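Homoserine dehydrogenase (Thermoplasma acidophilum, PDB 3ING) probably catalyses the NADPH-dependent interconversion of aspartate semialdehyde and homoserine, a shared step in threonine and methionine biosynthesis. Local coordinates at residues V40-S45 against G65-R70; A83-D88 against N112-N117. All blocks are in the same frame, centred on the assembly; numbering follows the deposited sequence.

Contact 1 of 2, residues V40-S45 against G65-R70; sequences VSDSRS and GRISDR. With NDP (NADPH dihydro-nicotinamide-adenine-dinucleotide phosphate), chain C.
Arg66 lays its CG over one face of the Arg44 guanidinium, 3.3 Å from NH2, while Gly65 O and the NADPH phosphate oxygen O1X sit at the edge of that group, near its plane. The bond from Arg44 NH2 to Gly65 O is weak, and a water held by Arg44 NE passes a second bond on to O1X. The guanidinium of Arg66, turned 80° from that of Arg44, meets the Asp69 carboxylate edge-on in a salt bridge. Asp42 ties the turn together. Its OD1 is gripped by Ser45 N (2.7 Å), Arg44 N and Ser45 OG, and its OD2 takes Ile67 N (3.0 Å) from above the carboxylate plane and a salt bridge from Lys61. With an alanine here, Lys61 would probably lose its countercharge, and the amides of Arg44, Ser45 and Ile67 an acceptor, leaving the turn free to shift. Ser45 OG, placed between its own N and carbonyl carbon (chi1 63°), accepts from Ser68 N at 3.0 Å and, weakly, from Ile67 N. Ile67 CG2 packs on Val40 CG1. Ser43 binds O1X through OG at 2.6 Å and through its N. This Asx turn after the second strand of a Rossmann fold forms part of the 2'-phosphate site of NADPH.

Contact 2 of 2, residues A83-D88 against N112-N117; sequences ADLLVD and NVVTAN. With NDP (NADPH dihydro-nicotinamide-adenine-dinucleotide phosphate), chain C.
Asp88 and Thr115 stand side by side at the C-terminal ends of two neighbouring parallel strands, 85-88 and 112-115, which helix 97-108 joins in a right-handed beta-alpha-beta crossover of the Rossmann domain. The strand axes approach to 4.6 Å and diverge by 20°. Five backbone hydrogen bonds zip them together, from Asn112 N to Asp84 O at one end to Ala116 N on Asp88 O (3.0 Å) at the other.

Asp88, Val114 and Asn112 bury the most surface here. With CG anti to the backbone N (chi1 -177°), the Asp88 carboxylate reaches beyond the strand end toward Asn117, and Asp88 CB lies 3.5 Å from Thr115 OG1. The carboxylate oxygens have partners in this buried setting: OD1 is bonded to Thr90 OG1 and OD2 to Tyr103 OH, which also bonds Thr115 OG1. On the face shared with Leu85, Val114 turns CG2 beside its own N, against Leu85 CD2 at 3.9 Å; helix 306-321 covers this side through Leu320 against Val114 and Val313 against Val87. Leu86 and Val113 project from the other face, onto helix 97-108. Asn112 packs its CB near Asp84 O, while its OD1 is held by Tyr138 N.

Past the strand, Thr115 OG1 accepts from Asn117 N in an ST turn, and Ala116 O, within this turn, lies 3.2 Å from C1D of the NADPH nicotinamide ribose. The Asn117 amide, 39° from the Asp88 carboxylate plane, bonds Ser119 N through OD1, and Asn117 CB lies 3.3 Å from Asp88 OD2.

Contact 1 sits at the end of strand 34-41 and contact 2 joins two inner strands of the same Rossmann sheet, their centres 18 Å apart and their nearest atoms about 7 Å apart, with no direct touch. Strand 4-10 runs between strands 34-41 and 85-88, so the sheet itself connects them; NADPH provides a second connection. Ser43 of contact 1 bonds the 2'-phosphate, which 65-70 reaches through a water weakly bonded to Gly65 O, whereas Ala116 and Asn117 of contact 2 border the nicotinamide ribose. Lys61 NZ, paired with Asp42, also bonds NADPH, as does Thr90 O, while Thr90 OG1 bonds Asp88. A sodium ion lies about 9 Å from the Ala116 side chain.

Contact 1 of 2, residues V40-S45 against G65-R70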
loop_
_atom_site.group_PDB
_atom_site.type_symbol
_atom_site.label_atom_id
_atom_site.label_comp_id
_atom_site.label_asym_id
_atom_site.label_seq_id
_atom_site.Cartn_x
_atom_site.Cartn_y
_atom_site.Cartn_z
ATOM N N VAL A 40 13.516 21.273 17.165
ATOM C CA VAL A 40 13.295 19.968 17.793
ATOM C C VAL A 40 13.111 20.133 19.280
ATOM O O VAL A 40 13.828 20.913 19.894
ATOM C CB VAL A 40 14.460 18.960 17.497
ATOM C CG1 VAL A 40 15.791 19.497 17.962
ATOM C CG2 VAL A 40 14.173 17.613 18.127
ATOM N N SER A 41 12.146 19.411 19.851
ATOM C CA SER A 41 11.917 19.406 21.310
ATOM C C SER A 41 11.680 18.035 22.015
ATOM O O SER A 41 11.402 17.067 21.400
ATOM C CB SER A 41 10.698 20.275 21.654
ATOM O OG SER A 41 9.522 19.792 20.969
ATOM N N ASP A 42 11.888 18.050 23.360
ATOM C CA ASP A 42 11.383 17.077 24.265
ATOM C C ASP A 42 10.608 17.896 25.326
ATOM O O ASP A 42 10.327 19.063 25.107
ATOM C CB ASP A 42 12.477 16.183 24.857
ATOM C CG ASP A 42 13.528 16.935 25.660
ATOM O OD1 ASP A 42 13.261 18.010 26.250
ATOM O OD2 ASP A 42 14.627 16.367 25.762
ATOM N N SER A 43 10.228 17.289 26.437
ATOM C CA SER A 43 9.336 17.980 27.368
ATOM C C SER A 43 10.015 19.133 28.071
ATOM O O SER A 43 9.337 20.060 28.518
ATOM C CB SER A 43 8.787 17.011 28.415
ATOM O OG SER A 43 9.843 16.444 29.170
ATOM N N ARG A 44 11.339 19.084 28.168
ATOM C CA ARG A 44 12.079 20.091 28.927
ATOM C C ARG A 44 12.975 21.033 28.151
ATOM O O ARG A 44 13.276 22.105 28.647
ATOM C CB ARG A 44 12.978 19.368 29.916
ATOM C CG ARG A 44 12.237 18.570 30.961
ATOM C CD ARG A 44 13.232 17.876 31.879
ATOM N NE ARG A 44 13.860 16.712 31.243
ATOM C CZ ARG A 44 14.951 16.084 31.696
ATOM N NH1 ARG A 44 15.574 16.476 32.807
ATOM N NH2 ARG A 44 15.425 15.039 31.030
ATOM N N SER A 45 13.443 20.627 26.970
ATOM C CA SER A 45 14.454 21.402 26.206
ATOM C C SER A 45 14.157 21.452 24.702
ATOM O O SER A 45 13.258 20.756 24.177
ATOM C CB SER A 45 15.858 20.798 26.402
ATOM O OG SER A 45 15.946 19.458 25.905
ATOM N N GLY A 65 19.705 12.292 28.129
ATOM C CA GLY A 65 18.255 12.282 28.297
ATOM C C GLY A 65 17.594 13.600 27.940
ATOM O O GLY A 65 16.377 13.752 28.121
ATOM N N ARG A 66 18.362 14.554 27.401
ATOM C CA ARG A 66 17.816 15.855 27.006
ATOM C C ARG A 66 18.305 16.285 25.629
ATOM O O ARG A 66 19.403 15.948 25.205
ATOM C CB ARG A 66 18.195 16.939 27.982
ATOM C CG ARG A 66 17.482 16.847 29.269
ATOM C CD ARG A 66 17.921 17.969 30.193
ATOM N NE ARG A 66 19.365 18.250 30.131
ATOM C CZ ARG A 66 20.337 17.526 30.707
ATOM N NH1 ARG A 66 20.080 16.406 31.395
ATOM N NH2 ARG A 66 21.595 17.916 30.573
ATOM N N ILE A 67 17.463 17.038 24.936
ATOM C CA ILE A 67 17.797 17.536 23.614
ATOM C C ILE A 67 18.858 18.588 23.699
ATOM O O ILE A 67 19.765 18.646 22.851
ATOM C CB ILE A 67 16.563 18.149 22.928
ATOM C CG1 ILE A 67 15.634 17.003 22.519
ATOM C CG2 ILE A 67 16.979 19.041 21.711
ATOM C CD1 ILE A 67 16.213 16.157 21.407
ATOM N N SER A 68 18.733 19.433 24.701
ATOM C CA SER A 68 19.677 20.510 24.894
ATOM C C SER A 68 19.585 20.997 26.311
ATOM O O SER A 68 18.786 20.496 27.107
ATOM C CB SER A 68 19.339 21.675 23.985
ATOM O OG SER A 68 18.342 22.498 24.567
ATOM N N ASP A 69 20.367 22.022 26.619
ATOM C CA ASP A 69 20.349 22.604 27.939
ATOM C C ASP A 69 19.701 23.967 27.855
ATOM O O ASP A 69 20.092 24.885 28.557
ATOM C CB ASP A 69 21.776 22.660 28.498
ATOM C CG ASP A 69 22.369 21.253 28.719
ATOM O OD1 ASP A 69 22.133 20.694 29.826
ATOM O OD2 ASP A 69 23.053 20.724 27.792
ATOM N N ARG A 70 18.685 24.046 27.003
ATOM C CA ARG A 70 17.926 25.258 26.689
ATOM C C ARG A 70 16.407 25.012 26.878
ATOM O O ARG A 70 15.739 24.351 26.044
ATOM C CB ARG A 70 18.261 25.612 25.254
ATOM C CG ARG A 70 17.578 26.779 24.632
ATOM C CD ARG A 70 18.444 27.159 23.442
ATOM N NE ARG A 70 17.720 27.720 22.306
ATOM C CZ ARG A 70 17.398 28.999 22.155
ATOM N NH1 ARG A 70 17.699 29.903 23.098
ATOM N NH2 ARG A 70 16.747 29.370 21.050
HETATM P PA NDP C . 7.508 8.820 24.453
HETATM O O1A NDP C . 8.602 7.834 24.375
HETATM O O2A NDP C . 6.895 9.025 25.787
HETATM O O5B NDP C . 8.015 10.259 23.940
HETATM C C5B NDP C . 7.263 11.455 23.990
HETATM C C4B NDP C . 8.147 12.647 23.657
HETATM O O4B NDP C . 7.451 13.858 23.795
HETATM C C3B NDP C . 9.321 12.782 24.636
HETATM O O3B NDP C . 10.411 13.460 24.030
HETATM C C2B NDP C . 8.746 13.619 25.727
HETATM O O2B NDP C . 9.695 14.312 26.488
HETATM C C1B NDP C . 7.969 14.605 24.895
HETATM N N9A NDP C . 6.861 15.258 25.580
HETATM C C8A NDP C . 6.043 14.818 26.583
HETATM N N7A NDP C . 5.115 15.798 26.820
HETATM C C5A NDP C . 5.351 16.817 25.981
HETATM C C6A NDP C . 4.708 18.031 25.847
HETATM N N6A NDP C . 3.506 18.221 26.385
HETATM N N1A NDP C . 5.193 18.845 24.887
HETATM C C2A NDP C . 6.294 18.544 24.111
HETATM N N3A NDP C . 6.946 17.331 24.227
HETATM C C4A NDP C . 6.434 16.498 25.180
HETATM O O3 NDP C . 6.357 8.439 23.399
HETATM P PN NDP C . 6.536 7.559 22.065
HETATM O O1N NDP C . 6.543 6.111 22.433
HETATM O O2N NDP C . 7.684 8.147 21.307
HETATM O O5D NDP C . 5.150 7.832 21.265
HETATM C C5D NDP C . 5.009 9.150 20.734
HETATM C C4D NDP C . 3.656 9.262 20.039
HETATM O O4D NDP C . 3.630 8.311 18.998
HETATM C C3D NDP C . 2.482 8.935 20.922
HETATM O O3D NDP C . 1.394 9.855 20.773
HETATM C C2D NDP C . 2.099 7.523 20.524
HETATM O O2D NDP C . 0.743 7.239 20.746
HETATM C C1D NDP C . 2.450 7.525 19.055
HETATM N N1N NDP C . 2.655 6.199 18.499
HETATM C C2N NDP C . 3.599 5.374 19.053
HETATM C C3N NDP C . 3.719 4.040 18.691
HETATM C C7N NDP C . 4.853 3.252 19.225
HETATM O O7N NDP C . 5.390 2.311 18.375
HETATM N N7N NDP C . 5.410 3.513 20.400
HETATM C C4N NDP C . 3.055 3.514 17.423
HETATM C C5N NDP C . 2.073 4.511 16.873
HETATM C C6N NDP C . 1.930 5.789 17.407
HETATM P P2B NDP C . 10.935 13.601 27.214
HETATM O O1X NDP C . 11.446 14.751 28.040
HETATM O O2X NDP C . 11.914 12.928 26.208
HETATM O O3X NDP C . 10.298 12.543 28.058
HETATM O O HOH W 1 13.853 15.812 28.669
#

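Contact 2 of 2, residues A83-D88 against N112-N117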
loop_
_atom_site.group_PDB
_atom_site.type_symbol
_atom_site.label_atom_id
_atom_site.label_comp_id
_atom_site.label_asym_id
_atom_site.label_seq_id
_atom_site.Cartn_x
_atom_site.Cartn_y
_atom_site.Cartn_z
ATOM N N ALA A 83 9.720 26.895 8.302
ATOM C CA ALA A 83 9.607 25.452 8.118
ATOM C C ALA A 83 8.399 25.177 7.223
ATOM O O ALA A 83 7.498 25.999 7.108
ATOM C CB ALA A 83 9.431 24.749 9.453
ATOM N N ASP A 84 8.384 24.006 6.618
ATOM C CA ASP A 84 7.270 23.585 5.775
ATOM C C ASP A 84 6.275 22.681 6.520
ATOM O O ASP A 84 5.116 22.570 6.123
ATOM C CB ASP A 84 7.874 22.795 4.655
ATOM C CG ASP A 84 8.936 23.612 3.910
ATOM O OD1 ASP A 84 8.542 24.664 3.372
ATOM O OD2 ASP A 84 10.127 23.235 3.906
ATOM N N LEU A 85 6.746 22.044 7.586
ATOM C CA LEU A 85 6.001 20.967 8.209
ATOM C C LEU A 85 6.321 20.806 9.682
ATOM O O LEU A 85 7.486 20.908 10.087
ATOM C CB LEU A 85 6.392 19.716 7.415
ATOM C CG LEU A 85 5.827 18.320 7.496
ATOM C CD1 LEU A 85 5.984 17.624 6.106
ATOM C CD2 LEU A 85 6.558 17.572 8.565
ATOM N N LEU A 86 5.281 20.586 10.492
ATOM C CA LEU A 86 5.427 20.254 11.901
ATOM C C LEU A 86 5.138 18.769 12.078
ATOM O O LEU A 86 4.180 18.249 11.498
ATOM C CB LEU A 86 4.464 21.051 12.787
ATOM C CG LEU A 86 4.404 20.538 14.245
ATOM C CD1 LEU A 86 5.461 21.209 15.147
ATOM C CD2 LEU A 86 3.013 20.714 14.796
ATOM N N VAL A 87 5.983 18.089 12.850
ATOM C CA VAL A 87 5.818 16.679 13.132
ATOM C C VAL A 87 5.533 16.519 14.634
ATOM O O VAL A 87 6.293 16.991 15.487
ATOM C CB VAL A 87 7.068 15.889 12.749
ATOM C CG1 VAL A 87 6.831 14.362 13.014
ATOM C CG2 VAL A 87 7.475 16.185 11.302
ATOM N N ASP A 88 4.403 15.888 14.939
ATOM C CA ASP A 88 3.972 15.650 16.317
ATOM C C ASP A 88 4.221 14.223 16.746
ATOM O O ASP A 88 3.516 13.320 16.321
ATOM C CB ASP A 88 2.484 15.953 16.456
ATOM C CG ASP A 88 1.976 15.810 17.877
ATOM O OD1 ASP A 88 2.807 15.621 18.767
ATOM O OD2 ASP A 88 0.729 15.915 18.102
ATOM N N ASN A 112 2.341 22.491 6.964
ATOM C CA ASN A 112 1.477 21.298 7.034
ATOM C C ASN A 112 1.865 20.526 8.268
ATOM O O ASN A 112 2.832 20.889 8.952
ATOM C CB ASN A 112 1.598 20.434 5.774
ATOM C CG ASN A 112 1.130 21.136 4.543
ATOM O OD1 ASN A 112 0.011 21.667 4.480
ATOM N ND2 ASN A 112 1.976 21.139 3.525
ATOM N N VAL A 113 1.109 19.465 8.585
ATOM C CA VAL A 113 1.378 18.658 9.740
ATOM C C VAL A 113 1.444 17.187 9.452
ATOM O O VAL A 113 0.670 16.659 8.664
ATOM C CB VAL A 113 0.284 18.915 10.855
ATOM C CG1 VAL A 113 0.426 17.953 12.013
ATOM C CG2 VAL A 113 0.386 20.357 11.361
ATOM N N VAL A 114 2.388 16.518 10.116
ATOM C CA VAL A 114 2.439 15.060 10.164
ATOM C C VAL A 114 2.357 14.642 11.627
ATOM O O VAL A 114 3.088 15.171 12.460
ATOM C CB VAL A 114 3.723 14.508 9.583
ATOM C CG1 VAL A 114 3.786 13.044 9.871
ATOM C CG2 VAL A 114 3.812 14.815 8.059
ATOM N N THR A 115 1.472 13.704 11.955
ATOM C CA THR A 115 1.360 13.294 13.328
ATOM C C THR A 115 1.351 11.781 13.508
ATOM O O THR A 115 0.787 11.035 12.717
ATOM C CB THR A 115 0.098 13.918 13.999
ATOM O OG1 THR A 115 0.097 13.647 15.431
ATOM C CG2 THR A 115 -1.213 13.390 13.354
ATOM N N ALA A 116 1.998 11.363 14.585
ATOM C CA ALA A 116 1.903 10.008 15.179
ATOM C C ALA A 116 0.962 9.995 16.384
ATOM O O ALA A 116 0.536 8.935 16.843
ATOM C CB ALA A 116 3.336 9.529 15.661
ATOM N N ASN A 117 0.674 11.175 16.904
ATOM C CA ASN A 117 -0.169 11.333 18.082
ATOM C C ASN A 117 -1.641 11.211 17.657
ATOM O O ASN A 117 -2.066 11.863 16.720
ATOM C CB ASN A 117 0.188 12.674 18.751
ATOM C CG ASN A 117 -0.759 13.065 19.901
ATOM O OD1 ASN A 117 -1.925 12.793 19.838
ATOM N ND2 ASN A 117 -0.238 13.743 20.909
HETATM P PA NDP C . 7.508 8.820 24.453
HETATM O O1A NDP C . 8.602 7.834 24.375
HETATM O O2A NDP C . 6.895 9.025 25.787
HETATM O O5B NDP C . 8.015 10.259 23.940
HETATM C C5B NDP C . 7.263 11.455 23.990
HETATM C C4B NDP C . 8.147 12.647 23.657
HETATM O O4B NDP C . 7.451 13.858 23.795
HETATM C C3B NDP C . 9.321 12.782 24.636
HETATM O O3B NDP C . 10.411 13.460 24.030
HETATM C C2B NDP C . 8.746 13.619 25.727
HETATM O O2B NDP C . 9.695 14.312 26.488
HETATM C C1B NDP C . 7.969 14.605 24.895
HETATM N N9A NDP C . 6.861 15.258 25.580
HETATM C C8A NDP C . 6.043 14.818 26.583
HETATM N N7A NDP C . 5.115 15.798 26.820
HETATM C C5A NDP C . 5.351 16.817 25.981
HETATM C C6A NDP C . 4.708 18.031 25.847
HETATM N N6A NDP C . 3.506 18.221 26.385
HETATM N N1A NDP C . 5.193 18.845 24.887
HETATM C C2A NDP C . 6.294 18.544 24.111
HETATM N N3A NDP C . 6.946 17.331 24.227
HETATM C C4A NDP C . 6.434 16.498 25.180
HETATM O O3 NDP C . 6.357 8.439 23.399
HETATM P PN NDP C . 6.536 7.559 22.065
HETATM O O1N NDP C . 6.543 6.111 22.433
HETATM O O2N NDP C . 7.684 8.147 21.307
HETATM O O5D NDP C . 5.150 7.832 21.265
HETATM C C5D NDP C . 5.009 9.150 20.734
HETATM C C4D NDP C . 3.656 9.262 20.039
HETATM O O4D NDP C . 3.630 8.311 18.998
HETATM C C3D NDP C . 2.482 8.935 20.922
HETATM O O3D NDP C . 1.394 9.855 20.773
HETATM C C2D NDP C . 2.099 7.523 20.524
HETATM O O2D NDP C . 0.743 7.239 20.746
HETATM C C1D NDP C . 2.450 7.525 19.055
HETATM N N1N NDP C . 2.655 6.199 18.499
HETATM C C2N NDP C . 3.599 5.374 19.053
HETATM C C3N NDP C . 3.719 4.040 18.691
HETATM C C7N NDP C . 4.853 3.252 19.225
HETATM O O7N NDP C . 5.390 2.311 18.375
HETATM N N7N NDP C . 5.410 3.513 20.400
HETATM C C4N NDP C . 3.055 3.514 17.423
HETATM C C5N NDP C . 2.073 4.511 16.873
HETATM C C6N NDP C . 1.930 5.789 17.407
HETATM P P2B NDP C . 10.935 13.601 27.214
HETATM O O1X NDP C . 11.446 14.751 28.040
HETATM O O2X NDP C . 11.914 12.928 26.208
HETATM O O3X NDP C . 10.298 12.543 28.058
#